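Surface layer protein (Geobacillus stearothermophilus, PDB 4UID) probably assembles with copies of itself into the crystalline surface layer coating the bacterial cell, this chain holding its Ig-like domains 4 and 5. Local coordinates at residues A[7-12]-A[44-49]. Sequence-based numbering, arbitrary orientation.
Sequences VSELKL and TAKFKD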
loop_
_atom_site.group_PDB
_atom_site.type_symbol
_atom_site.label_atom_id
_atom_site.label_comp_id
_atom_site.label_asym_id
_atom_site.label_seq_id
_atom_site.Cartn_x
_atom_site.Cartn_y
_atom_site.Cartn_z
ATOM N N VAL A 7 -28.610 13.162 -11.978
ATOM C CA VAL A 7 -27.596 12.281 -11.344
ATOM C C VAL A 7 -27.266 12.730 -9.923
ATOM O O VAL A 7 -26.665 13.779 -9.744
ATOM C CB VAL A 7 -26.294 12.122 -12.167
ATOM C CG1 VAL A 7 -25.423 11.020 -11.567
ATOM C CG2 VAL A 7 -26.604 11.792 -13.619
ATOM N N SER A 8 -27.634 11.902 -8.941
ATOM C CA SER A 8 -27.581 12.239 -7.509
ATOM C C SER A 8 -26.350 11.722 -6.736
ATOM O O SER A 8 -26.088 12.180 -5.615
ATOM C CB SER A 8 -28.866 11.773 -6.810
ATOM O OG SER A 8 -28.730 10.463 -6.275
ATOM N N GLU A 9 -25.633 10.753 -7.319
ATOM C CA GLU A 9 -24.394 10.172 -6.753
ATOM C C GLU A 9 -23.516 9.596 -7.859
ATOM O O GLU A 9 -24.020 8.936 -8.777
ATOM C CB GLU A 9 -24.716 9.063 -5.732
ATOM C CG GLU A 9 -23.520 8.562 -4.912
ATOM C CD GLU A 9 -23.699 7.152 -4.348
ATOM O OE1 GLU A 9 -24.381 6.311 -4.979
ATOM O OE2 GLU A 9 -23.130 6.871 -3.271
ATOM N N LEU A 10 -22.212 9.858 -7.767
ATOM C CA LEU A 10 -21.208 9.190 -8.600
ATOM C C LEU A 10 -19.918 8.966 -7.805
ATOM O O LEU A 10 -19.058 9.839 -7.726
ATOM C CB LEU A 10 -20.954 9.948 -9.914
ATOM C CG LEU A 10 -20.203 9.132 -10.980
ATOM C CD1 LEU A 10 -21.012 7.917 -11.424
ATOM C CD2 LEU A 10 -19.785 9.985 -12.176
ATOM N N LYS A 11 -19.818 7.789 -7.200
ATOM C CA LYS A 11 -18.685 7.423 -6.351
ATOM C C LYS A 11 -17.972 6.206 -6.911
ATOM O O LYS A 11 -18.570 5.378 -7.589
ATOM C CB LYS A 11 -19.161 7.099 -4.938
ATOM C CG LYS A 11 -19.390 8.299 -4.040
ATOM C CD LYS A 11 -19.892 7.842 -2.674
ATOM C CE LYS A 11 -19.635 8.890 -1.596
ATOM N NZ LYS A 11 -19.642 8.292 -0.228
ATOM N N LEU A 12 -16.686 6.110 -6.610
ATOM C CA LEU A 12 -15.922 4.904 -6.844
ATOM C C LEU A 12 -16.009 4.006 -5.607
ATOM O O LEU A 12 -15.845 4.490 -4.478
ATOM C CB LEU A 12 -14.483 5.294 -7.142
ATOM C CG LEU A 12 -13.374 4.255 -7.185
ATOM C CD1 LEU A 12 -13.555 3.250 -8.323
ATOM C CD2 LEU A 12 -12.070 5.022 -7.309
ATOM N N THR A 44 -20.380 3.346 -8.542
ATOM C CA THR A 44 -21.797 3.275 -8.211
ATOM C C THR A 44 -22.412 4.600 -8.660
ATOM O O THR A 44 -21.714 5.628 -8.732
ATOM C CB THR A 44 -22.030 2.965 -6.705
ATOM O OG1 THR A 44 -21.194 1.876 -6.309
ATOM C CG2 THR A 44 -23.477 2.546 -6.413
ATOM N N ALA A 45 -23.699 4.552 -9.013
ATOM C CA ALA A 45 -24.466 5.724 -9.449
ATOM C C ALA A 45 -25.939 5.620 -9.039
ATOM O O ALA A 45 -26.589 4.573 -9.209
ATOM C CB ALA A 45 -24.330 5.942 -10.954
ATOM N N LYS A 46 -26.442 6.713 -8.474
ATOM C CA LYS A 46 -27.848 6.853 -8.138
ATOM C C LYS A 46 -28.413 8.037 -8.897
ATOM O O LYS A 46 -27.665 8.951 -9.286
ATOM C CB LYS A 46 -28.036 6.981 -6.632
ATOM C CG LYS A 46 -28.218 5.628 -5.967
ATOM C CD LYS A 46 -27.858 5.634 -4.486
ATOM C CE LYS A 46 -27.266 4.285 -4.084
ATOM N NZ LYS A 46 -27.048 4.140 -2.619
ATOM N N PHE A 47 -29.721 7.981 -9.158
ATOM C CA PHE A 47 -30.423 8.985 -9.964
ATOM C C PHE A 47 -31.776 9.328 -9.364
ATOM O O PHE A 47 -32.385 8.502 -8.676
ATOM C CB PHE A 47 -30.648 8.507 -11.406
ATOM C CG PHE A 47 -29.434 7.927 -12.057
ATOM C CD1 PHE A 47 -29.148 6.557 -11.937
ATOM C CD2 PHE A 47 -28.577 8.730 -12.791
ATOM C CE1 PHE A 47 -28.022 6.010 -12.526
ATOM C CE2 PHE A 47 -27.455 8.185 -13.393
ATOM C CZ PHE A 47 -27.177 6.827 -13.260
ATOM N N LYS A 48 -32.231 10.556 -9.632
ATOM C CA LYS A 48 -33.591 11.012 -9.308
ATOM C C LYS A 48 -34.358 11.386 -10.582
ATOM O O LYS A 48 -33.744 11.633 -11.621
ATOM C CB LYS A 48 -33.553 12.180 -8.325
ATOM C CG LYS A 48 -33.454 11.757 -6.872
ATOM C CD LYS A 48 -32.949 12.896 -6.002
ATOM C CE LYS A 48 -33.059 12.557 -4.523
ATOM N NZ LYS A 48 -32.099 13.365 -3.728
ATOM N N ASP A 49 -35.691 11.381 -10.514
ATOM C CA ASP A 49 -36.500 11.924 -11.609
ATOM C C ASP A 49 -36.681 13.445 -11.481
ATOM O O ASP A 49 -36.155 14.073 -10.550
ATOM C CB ASP A 49 -37.843 11.174 -11.772
ATOM C CG ASP A 49 -38.887 11.523 -10.697
ATOM O OD1 ASP A 49 -38.604 12.253 -9.719
ATOM O OD2 ASP A 49 -40.026 11.039 -10.837
#
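Val7 meets the Phe47 ring at its edge, near the ring plane: CG2 lies 3.7 Å from CE2, while Tyr64 and Tyr96 each make an edge-to-face pair with the same ring. CG of Phe47 stands beside its own backbone N (chi1 -48°), which brings the ring closer to strand 6-14, where it lies alongside the valine, pointing the same way. The two belong to antiparallel neighbouring strands, 6-14 and 41-48, in a sheet of the bacterial Ig-like (BIG2) domain, and form a non-hydrogen-bonded pair. Replacing Val7 by an alanine removes both methyls and would probably leave the CE2 edge of Phe47 without this aliphatic neighbour. Further along the same face, Leu10 CD1 comes to 3.9 Å from Ala45 CB; Val94 and Phe66 touch both residues, joining this sheet to strands 88-96 and 65-68.

Between these pairs the register slips by one residue in a classic beta bulge, where Ser8 and Glu9 both face Lys46. Lys46 O takes the Ser8 N-H at 3.0 Å and also a weak bond from Glu9 N. Glu9 O accepts a weak bond from Lys46 N and a CA-H...O contact from Ala45. Beyond the bulge, Lys11 and Thr44 exchange two backbone bonds, and Thr44 OG1 turns to the hydroxyl of Thr13.

On the other face the Glu9 and Lys46 side chains run side by side. With CG anti to the backbone N (chi1 -170°), Glu9 extends its carboxylate along the lysine's aliphatic part, OE1 lying 3.6 Å from Lys46 CD; the opposite charges probably attract weakly but form no salt bridge, Lys46 NZ stopping 4.2 Å from Glu9 OE1.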